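Local atomic coordinates of hypoxanthine-guanine-xanthine phosphoribosyltransferase (Tritrichomonas foetus, PDB entry 1HGX), a protein that catalyses the magnesium-dependent transfer of a phosphoribosyl group from 5-phospho-alpha-D-ribose 1-diphosphate to hypoxanthine, guanine or xanthine, salvaging host purines for a parasite unable to make its own. Residues G161-F164 / H165-Y168; G48-F51 / F52-L56; L14-Q17 / D18-Q21. One frame throughout, in Å; residues are numbered along the deposited sequence.

Interaction 1 of 3, residues G161-F164 / H165-Y168; sequences GFDF and HNKY. With 5GP (guanosine-5'-monophosphate), chain C.
F164 and H165 bring their rings together at the head of a tight turn in a loop, with centroids 4.1 Å apart and planes inclined at 33°, an oblique pairing that is neither a parallel stack nor edge-to-face. The two side chains run side by side in the same direction, and CZ of F164 lies over the rim of one imidazole face, 3.4 Å from CE1 of H165. With CG of F164 anti to the backbone N (chi1 172°), the phenyl ring is carried alongside H165. F164 also packs on Y168: its CB lies in the plane of the tyrosine ring at the ring edge, 3.8 Å from CD2. The backbone beneath is a type I' beta turn from F164 to K167, and both central residues, H165 and N166, have positive phi. F164 N donates to K167 O at 2.9 Å, whereas K167 N reaches F164 O from well above the carbonyl plane. D163 adds a side-chain bond to the turn: its OD2 accepts from N166 N at 2.9 Å, on the anti side of the carboxylate. A chi1 of 80° at D163 swings the carboxylate over the turn. The same residue faces the nucleotide through its backbone, with D163 O 3.2 Å from N2 of the bound GMP, and CB of F162 is 3.7 Å from that amino group. D163 is a GMP-binding residue and, by similarity, a magnesium ligand. This turn lies in the loop between strands 157-158 and 174-177; F162 packs on I157, F164 and Y168 rest on I158, and H165 O accepts from Q63 of the second subunit.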
loop_
_atom_site.group_PDB
_atom_site.type_symbol
_atom_site.label_atom_id
_atom_site.label_comp_id
_atom_site.label_asym_id
_atom_site.label_seq_id
_atom_site.Cartn_x
_atom_site.Cartn_y
_atom_site.Cartn_z
ATOM N N GLY A 161 -7.822 -0.508 7.451
ATOM C CA GLY A 161 -7.841 0.294 6.247
ATOM C C GLY A 161 -9.040 1.225 6.158
ATOM O O GLY A 161 -8.936 2.287 5.540
ATOM N N PHE A 162 -10.183 0.824 6.723
ATOM C CA PHE A 162 -11.395 1.658 6.701
ATOM C C PHE A 162 -11.261 2.753 7.750
ATOM O O PHE A 162 -11.056 2.458 8.929
ATOM C CB PHE A 162 -12.644 0.836 7.030
ATOM C CG PHE A 162 -12.990 -0.193 5.999
ATOM C CD1 PHE A 162 -13.431 0.188 4.740
ATOM C CD2 PHE A 162 -12.893 -1.546 6.290
ATOM C CE1 PHE A 162 -13.770 -0.767 3.785
ATOM C CE2 PHE A 162 -13.232 -2.508 5.338
ATOM C CZ PHE A 162 -13.671 -2.118 4.083
ATOM N N ASP A 163 -11.390 4.008 7.328
ATOM C CA ASP A 163 -11.271 5.141 8.242
ATOM C C ASP A 163 -12.555 5.944 8.349
ATOM O O ASP A 163 -13.486 5.781 7.557
ATOM C CB ASP A 163 -10.175 6.106 7.759
ATOM C CG ASP A 163 -10.654 7.023 6.632
ATOM O OD1 ASP A 163 -10.727 6.564 5.473
ATOM O OD2 ASP A 163 -10.980 8.200 6.906
ATOM N N PHE A 164 -12.564 6.847 9.321
ATOM C CA PHE A 164 -13.651 7.790 9.536
ATOM C C PHE A 164 -12.911 9.052 9.965
ATOM O O PHE A 164 -12.273 9.070 11.017
ATOM C CB PHE A 164 -14.607 7.352 10.647
ATOM C CG PHE A 164 -15.624 8.403 11.002
ATOM C CD1 PHE A 164 -16.675 8.690 10.134
ATOM C CD2 PHE A 164 -15.491 9.152 12.163
ATOM C CE1 PHE A 164 -17.578 9.719 10.419
ATOM C CE2 PHE A 164 -16.383 10.182 12.457
ATOM C CZ PHE A 164 -17.426 10.467 11.583
ATOM N N HIS A 165 -12.936 10.079 9.122
ATOM C CA HIS A 165 -12.244 11.337 9.421
ATOM C C HIS A 165 -10.758 11.122 9.657
ATOM O O HIS A 165 -10.175 11.691 10.581
ATOM C CB HIS A 165 -12.876 12.042 10.625
ATOM C CG HIS A 165 -14.206 12.657 10.325
ATOM N ND1 HIS A 165 -15.078 13.066 11.313
ATOM C CD2 HIS A 165 -14.822 12.914 9.146
ATOM C CE1 HIS A 165 -16.176 13.545 10.752
ATOM N NE2 HIS A 165 -16.045 13.463 9.440
ATOM N N ASN A 166 -10.166 10.265 8.826
ATOM C CA ASN A 166 -8.743 9.948 8.897
ATOM C C ASN A 166 -8.315 9.207 10.153
ATOM O O ASN A 166 -7.149 9.251 10.539
ATOM C CB ASN A 166 -7.905 11.216 8.715
ATOM C CG ASN A 166 -7.794 11.635 7.264
ATOM O OD1 ASN A 166 -7.648 10.795 6.372
ATOM N ND2 ASN A 166 -7.860 12.939 7.016
ATOM N N LYS A 167 -9.266 8.532 10.791
ATOM C CA LYS A 167 -8.987 7.747 11.989
ATOM C C LYS A 167 -9.483 6.303 11.826
ATOM O O LYS A 167 -10.278 6.002 10.928
ATOM C CB LYS A 167 -9.661 8.373 13.221
ATOM C CG LYS A 167 -9.225 9.799 13.514
ATOM C CD LYS A 167 -9.749 10.303 14.853
ATOM C CE LYS A 167 -11.266 10.412 14.869
ATOM N NZ LYS A 167 -11.771 11.394 13.868
ATOM N N TYR A 168 -8.964 5.417 12.674
ATOM C CA TYR A 168 -9.348 4.001 12.729
ATOM C C TYR A 168 -8.771 3.000 11.716
ATOM O O TYR A 168 -9.053 1.811 11.810
ATOM C CB TYR A 168 -10.878 3.875 12.772
ATOM C CG TYR A 168 -11.558 4.822 13.752
ATOM C CD1 TYR A 168 -11.256 4.803 15.111
ATOM C CD2 TYR A 168 -12.518 5.723 13.311
ATOM C CE1 TYR A 168 -11.901 5.660 16.009
ATOM C CE2 TYR A 168 -13.166 6.582 14.194
ATOM C CZ TYR A 168 -12.859 6.543 15.537
ATOM O OH TYR A 168 -13.539 7.375 16.399
HETATM P P 5GP C . -20.440 3.055 -3.548
HETATM O O1P 5GP C . -20.380 1.590 -3.744
HETATM O O2P 5GP C . -20.050 3.803 -4.744
HETATM O O3P 5GP C . -21.728 3.460 -2.954
HETATM O "O5'" 5GP C . -19.469 3.354 -2.365
HETATM C "C5'" 5GP C . -18.223 2.711 -2.134
HETATM C "C4'" 5GP C . -17.257 3.740 -1.704
HETATM O "O4'" 5GP C . -17.580 4.330 -0.433
HETATM C "C3'" 5GP C . -15.877 3.175 -1.571
HETATM O "O3'" 5GP C . -15.003 4.278 -1.785
HETATM C "C2'" 5GP C . -15.877 2.826 -0.133
HETATM O "O2'" 5GP C . -14.544 2.777 0.352
HETATM C "C1'" 5GP C . -16.672 3.919 0.583
HETATM N N9 5GP C . -17.466 3.318 1.725
HETATM C C8 5GP C . -18.671 2.641 1.619
HETATM N N7 5GP C . -19.122 2.164 2.752
HETATM C C5 5GP C . -18.158 2.518 3.699
HETATM C C6 5GP C . -18.068 2.153 5.080
HETATM O O6 5GP C . -18.919 1.582 5.761
HETATM N N1 5GP C . -16.857 2.517 5.653
HETATM C C2 5GP C . -15.836 3.182 4.981
HETATM N N2 5GP C . -14.785 3.566 5.707
HETATM N N3 5GP C . -15.926 3.563 3.683
HETATM C C4 5GP C . -17.103 3.174 3.082
#

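Interaction 2 of 3, residues G48-F51 / F52-L56; sequences GAVF and FYTDL
T54 turns its hydroxyl back over the preceding helical turn, where OG1 lies 3.1 Å from F51 O and 3.2 Å from V50 O. A chi1 of 60° lodges OG1 between the two main-chain branches at CA, with CG2 directed toward V50. The aromatic side chains instead lead away from the helix. F52 and Y53 hold CG anti to the backbone N, which swings both rings off the helix surface; CB of Y53 lies 3.2 Å from A49 O. F51 differs, its CG anti to the carbonyl carbon (chi1 -73°), and it packs on Y160. CD1 of L56 covers one face of the F52 ring, offset toward its rim. Successive i to i+4 backbone bonds define the turn, from Y53 N to A49 O at 2.8 Å through T54 and D55. Near the helix start, a water donates to G48 O and accepts from F52 N at 2.9 Å. Helix 50-57 belongs to the beta-alpha-beta unit between strands 41-45 and 65-72: F52 and Y53 pack on V101 of strand 97-102, L56 meets helix 17-35, and T54 OG1 is hydrogen-bonded to T54 OG1 of the second subunit.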
loop_
_atom_site.group_PDB
_atom_site.type_symbol
_atom_site.label_atom_id
_atom_site.label_comp_id
_atom_site.label_asym_id
_atom_site.label_seq_id
_atom_site.Cartn_x
_atom_site.Cartn_y
_atom_site.Cartn_z
ATOM N N GLY A 48 -8.119 3.079 1.287
ATOM C CA GLY A 48 -8.720 1.990 2.046
ATOM C C GLY A 48 -8.340 0.556 1.732
ATOM O O GLY A 48 -8.138 -0.250 2.642
ATOM N N ALA A 49 -8.233 0.236 0.448
ATOM C CA ALA A 49 -7.898 -1.117 0.018
ATOM C C ALA A 49 -6.422 -1.494 0.183
ATOM O O ALA A 49 -6.069 -2.668 0.079
ATOM C CB ALA A 49 -8.322 -1.307 -1.437
ATOM N N VAL A 50 -5.572 -0.524 0.508
ATOM C CA VAL A 50 -4.140 -0.782 0.611
ATOM C C VAL A 50 -3.701 -1.857 1.611
ATOM O O VAL A 50 -2.794 -2.633 1.311
ATOM C CB VAL A 50 -3.330 0.534 0.774
ATOM C CG1 VAL A 50 -3.362 1.038 2.204
ATOM C CG2 VAL A 50 -1.905 0.352 0.250
ATOM N N PHE A 51 -4.364 -1.949 2.761
ATOM C CA PHE A 51 -4.000 -2.953 3.756
ATOM C C PHE A 51 -4.293 -4.324 3.186
ATOM O O PHE A 51 -3.431 -5.189 3.165
ATOM C CB PHE A 51 -4.784 -2.746 5.053
ATOM C CG PHE A 51 -4.323 -1.563 5.855
ATOM C CD1 PHE A 51 -4.305 -0.290 5.301
ATOM C CD2 PHE A 51 -3.899 -1.722 7.164
ATOM C CE1 PHE A 51 -3.866 0.814 6.039
ATOM C CE2 PHE A 51 -3.459 -0.622 7.912
ATOM C CZ PHE A 51 -3.445 0.648 7.342
ATOM N N PHE A 52 -5.522 -4.493 2.714
ATOM C CA PHE A 52 -6.004 -5.722 2.100
ATOM C C PHE A 52 -5.108 -6.098 0.923
ATOM O O PHE A 52 -4.716 -7.259 0.778
ATOM C CB PHE A 52 -7.434 -5.480 1.607
ATOM C CG PHE A 52 -8.022 -6.605 0.806
ATOM C CD1 PHE A 52 -7.920 -7.926 1.238
ATOM C CD2 PHE A 52 -8.741 -6.333 -0.360
ATOM C CE1 PHE A 52 -8.543 -8.963 0.533
ATOM C CE2 PHE A 52 -9.373 -7.363 -1.079
ATOM C CZ PHE A 52 -9.272 -8.678 -0.633
ATOM N N TYR A 53 -4.775 -5.100 0.108
ATOM C CA TYR A 53 -3.943 -5.272 -1.088
ATOM C C TYR A 53 -2.548 -5.805 -0.770
ATOM O O TYR A 53 -2.117 -6.814 -1.345
ATOM C CB TYR A 53 -3.829 -3.942 -1.838
ATOM C CG TYR A 53 -3.046 -3.989 -3.139
ATOM C CD1 TYR A 53 -3.634 -4.463 -4.312
ATOM C CD2 TYR A 53 -1.743 -3.484 -3.215
ATOM C CE1 TYR A 53 -2.949 -4.425 -5.534
ATOM C CE2 TYR A 53 -1.052 -3.442 -4.433
ATOM C CZ TYR A 53 -1.663 -3.911 -5.585
ATOM O OH TYR A 53 -0.989 -3.854 -6.792
ATOM N N THR A 54 -1.832 -5.137 0.128
ATOM C CA THR A 54 -0.494 -5.597 0.472
ATOM C C THR A 54 -0.515 -6.971 1.143
ATOM O O THR A 54 0.388 -7.780 0.921
ATOM C CB THR A 54 0.244 -4.587 1.356
ATOM O OG1 THR A 54 -0.492 -4.393 2.564
ATOM C CG2 THR A 54 0.391 -3.253 0.626
ATOM N N ASP A 55 -1.536 -7.245 1.954
ATOM C CA ASP A 55 -1.627 -8.551 2.614
ATOM C C ASP A 55 -1.824 -9.669 1.601
ATOM O O ASP A 55 -1.256 -10.757 1.750
ATOM C CB ASP A 55 -2.735 -8.572 3.668
ATOM C CG ASP A 55 -2.274 -8.010 5.011
ATOM O OD1 ASP A 55 -1.053 -7.813 5.202
ATOM O OD2 ASP A 55 -3.129 -7.762 5.883
ATOM N N LEU A 56 -2.599 -9.386 0.557
ATOM C CA LEU A 56 -2.846 -10.345 -0.510
ATOM C C LEU A 56 -1.551 -10.608 -1.267
ATOM O O LEU A 56 -1.198 -11.768 -1.521
ATOM C CB LEU A 56 -3.869 -9.809 -1.517
ATOM C CG LEU A 56 -5.369 -10.034 -1.333
ATOM C CD1 LEU A 56 -6.065 -9.390 -2.522
ATOM C CD2 LEU A 56 -5.720 -11.527 -1.263
HETATM O O HOH W 1 -7.572 -2.614 3.494
#

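Interaction 3 of 3, residues L14-Q17 / D18-Q21; sequences LYNQ and DDIQ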
loop_
_atom_site.group_PDB
_atom_site.type_symbol
_atom_site.label_atom_id
_atom_site.label_comp_id
_atom_site.label_asym_id
_atom_site.label_seq_id
_atom_site.Cartn_x
_atom_site.Cartn_y
_atom_site.Cartn_z
ATOM N N LEU A 14 -16.763 -7.212 13.827
ATOM C CA LEU A 14 -17.406 -8.147 12.923
ATOM C C LEU A 14 -16.438 -9.280 12.603
ATOM O O LEU A 14 -16.830 -10.440 12.532
ATOM C CB LEU A 14 -17.841 -7.446 11.635
ATOM C CG LEU A 14 -18.911 -6.352 11.750
ATOM C CD1 LEU A 14 -19.253 -5.835 10.361
ATOM C CD2 LEU A 14 -20.169 -6.893 12.433
ATOM N N TYR A 15 -15.167 -8.937 12.404
ATOM C CA TYR A 15 -14.133 -9.927 12.082
ATOM C C TYR A 15 -12.842 -9.512 12.740
ATOM O O TYR A 15 -12.486 -8.340 12.716
ATOM C CB TYR A 15 -13.911 -10.024 10.564
ATOM C CG TYR A 15 -15.152 -10.413 9.807
ATOM C CD1 TYR A 15 -15.627 -11.721 9.835
ATOM C CD2 TYR A 15 -15.902 -9.457 9.139
ATOM C CE1 TYR A 15 -16.825 -12.060 9.226
ATOM C CE2 TYR A 15 -17.097 -9.788 8.528
ATOM C CZ TYR A 15 -17.554 -11.086 8.579
ATOM O OH TYR A 15 -18.756 -11.398 7.989
ATOM N N ASN A 16 -12.174 -10.462 13.377
ATOM C CA ASN A 16 -10.901 -10.190 14.039
ATOM C C ASN A 16 -9.747 -10.457 13.067
ATOM O O ASN A 16 -9.966 -10.991 11.982
ATOM C CB ASN A 16 -10.759 -11.028 15.320
ATOM C CG ASN A 16 -10.905 -12.514 15.070
ATOM O OD1 ASN A 16 -10.127 -13.110 14.328
ATOM N ND2 ASN A 16 -11.911 -13.122 15.687
ATOM N N GLN A 17 -8.524 -10.136 13.472
ATOM C CA GLN A 17 -7.368 -10.319 12.597
ATOM C C GLN A 17 -7.211 -11.765 12.134
ATOM O O GLN A 17 -6.811 -12.014 10.999
ATOM C CB GLN A 17 -6.087 -9.795 13.265
ATOM C CG GLN A 17 -4.942 -9.425 12.289
ATOM C CD GLN A 17 -5.328 -8.360 11.247
ATOM O OE1 GLN A 17 -5.382 -8.640 10.045
ATOM N NE2 GLN A 17 -5.575 -7.154 11.697
ATOM N N ASP A 18 -7.584 -12.715 12.984
ATOM C CA ASP A 18 -7.488 -14.126 12.623
ATOM C C ASP A 18 -8.440 -14.463 11.479
ATOM O O ASP A 18 -8.058 -15.174 10.547
ATOM C CB ASP A 18 -7.765 -15.021 13.835
ATOM C CG ASP A 18 -6.709 -14.873 14.925
ATOM O OD1 ASP A 18 -5.499 -14.886 14.591
ATOM O OD2 ASP A 18 -7.085 -14.735 16.114
ATOM N N ASP A 19 -9.662 -13.931 11.535
ATOM C CA ASP A 19 -10.658 -14.174 10.486
ATOM C C ASP A 19 -10.186 -13.570 9.173
ATOM O O ASP A 19 -10.306 -14.181 8.121
ATOM C CB ASP A 19 -12.005 -13.539 10.843
ATOM C CG ASP A 19 -12.581 -14.056 12.152
ATOM O OD1 ASP A 19 -12.375 -15.246 12.474
ATOM O OD2 ASP A 19 -13.247 -13.264 12.853
ATOM N N ILE A 20 -9.692 -12.344 9.249
ATOM C CA ILE A 20 -9.206 -11.602 8.090
ATOM C C ILE A 20 -8.069 -12.343 7.409
ATOM O O ILE A 20 -8.139 -12.626 6.218
ATOM C CB ILE A 20 -8.743 -10.180 8.523
ATOM C CG1 ILE A 20 -9.963 -9.345 8.941
ATOM C CG2 ILE A 20 -7.943 -9.493 7.415
ATOM C CD1 ILE A 20 -9.609 -8.091 9.714
ATOM N N GLN A 21 -7.055 -12.715 8.184
ATOM C CA GLN A 21 -5.897 -13.414 7.645
ATOM C C GLN A 21 -6.220 -14.777 7.032
ATOM O O GLN A 21 -5.615 -15.181 6.036
ATOM C CB GLN A 21 -4.801 -13.502 8.706
ATOM C CG GLN A 21 -4.257 -12.123 9.097
ATOM C CD GLN A 21 -3.846 -11.284 7.881
ATOM O OE1 GLN A 21 -3.198 -11.786 6.948
ATOM N NE2 GLN A 21 -4.216 -10.013 7.886
#
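A chi1 of 56° puts CG of N16 in the gap flanked by its main-chain N and C, folding the amide over the first turn of a helix, while D19, its CG turned to the side of its backbone N, sends a carboxylate back the other way. The two meet as a reciprocal capping box. N16 OD1 accepts from D19 N at 2.9 Å, the donor standing above the plane of the amide carbonyl, and D19 OD2 accepts from N16 N at 3.0 Å, reached from above the carboxylate plane. The side chains cross at about a right angle, amide and carboxylate planes inclined at 35°. N16 is thus the N-cap, and its side chain satisfies an NH in the first turn of the helix; the acidic side chains of D18 and D19 near this end would probably interact favourably with the helix dipole.

Y15 precedes the cap and lies against D19 almost perpendicularly, its ring plane 87° from the carboxylate. D19 OD2 sits at the tyrosine ring edge, and the CB atoms of Y15 and D19 are 4.0 Å apart. Just after the cap, the amides of Q17 and Q21 are joined by a nearly straight bond, with Q21 NE2 2.8 Å from Q17 OE1 and the acceptor in the plane of the Q21 amide. It runs beside the backbone bond from Q21 N to Q17 O. Q21 NE2 has D55 OD2 as a further, probable partner.

The cap joins strand 10-15 to helix 17-35. L14 and Y15 form a classic beta bulge opposite I174 of strand 174-177, against which I20 also packs, and the Y15 ring stacks with F150 of strand 147-152.

Overall arrangement
From the N terminus, interaction 3 comes first, turning the chain from strand 10-15 of the small antiparallel sheet into helix 17-35. Interaction 2 follows at the start of helix 50-57, in the crossover between strands 41-45 and 65-72 of the larger sheet, and interaction 1 closes a tight turn in the loop between strands 157-158 and 174-177. Each is local and the three lie in series, with no nesting or crossing. Space brings them together: a probable hydrogen bond between Q21 NE2 and D55 OD2, 3.2 Å apart, links interactions 3 and 2, while G161 CA packs on F51 CD1 between interactions 1 and 2. Interactions 1 and 3 do not touch. Both 1 and 2 reach the second subunit.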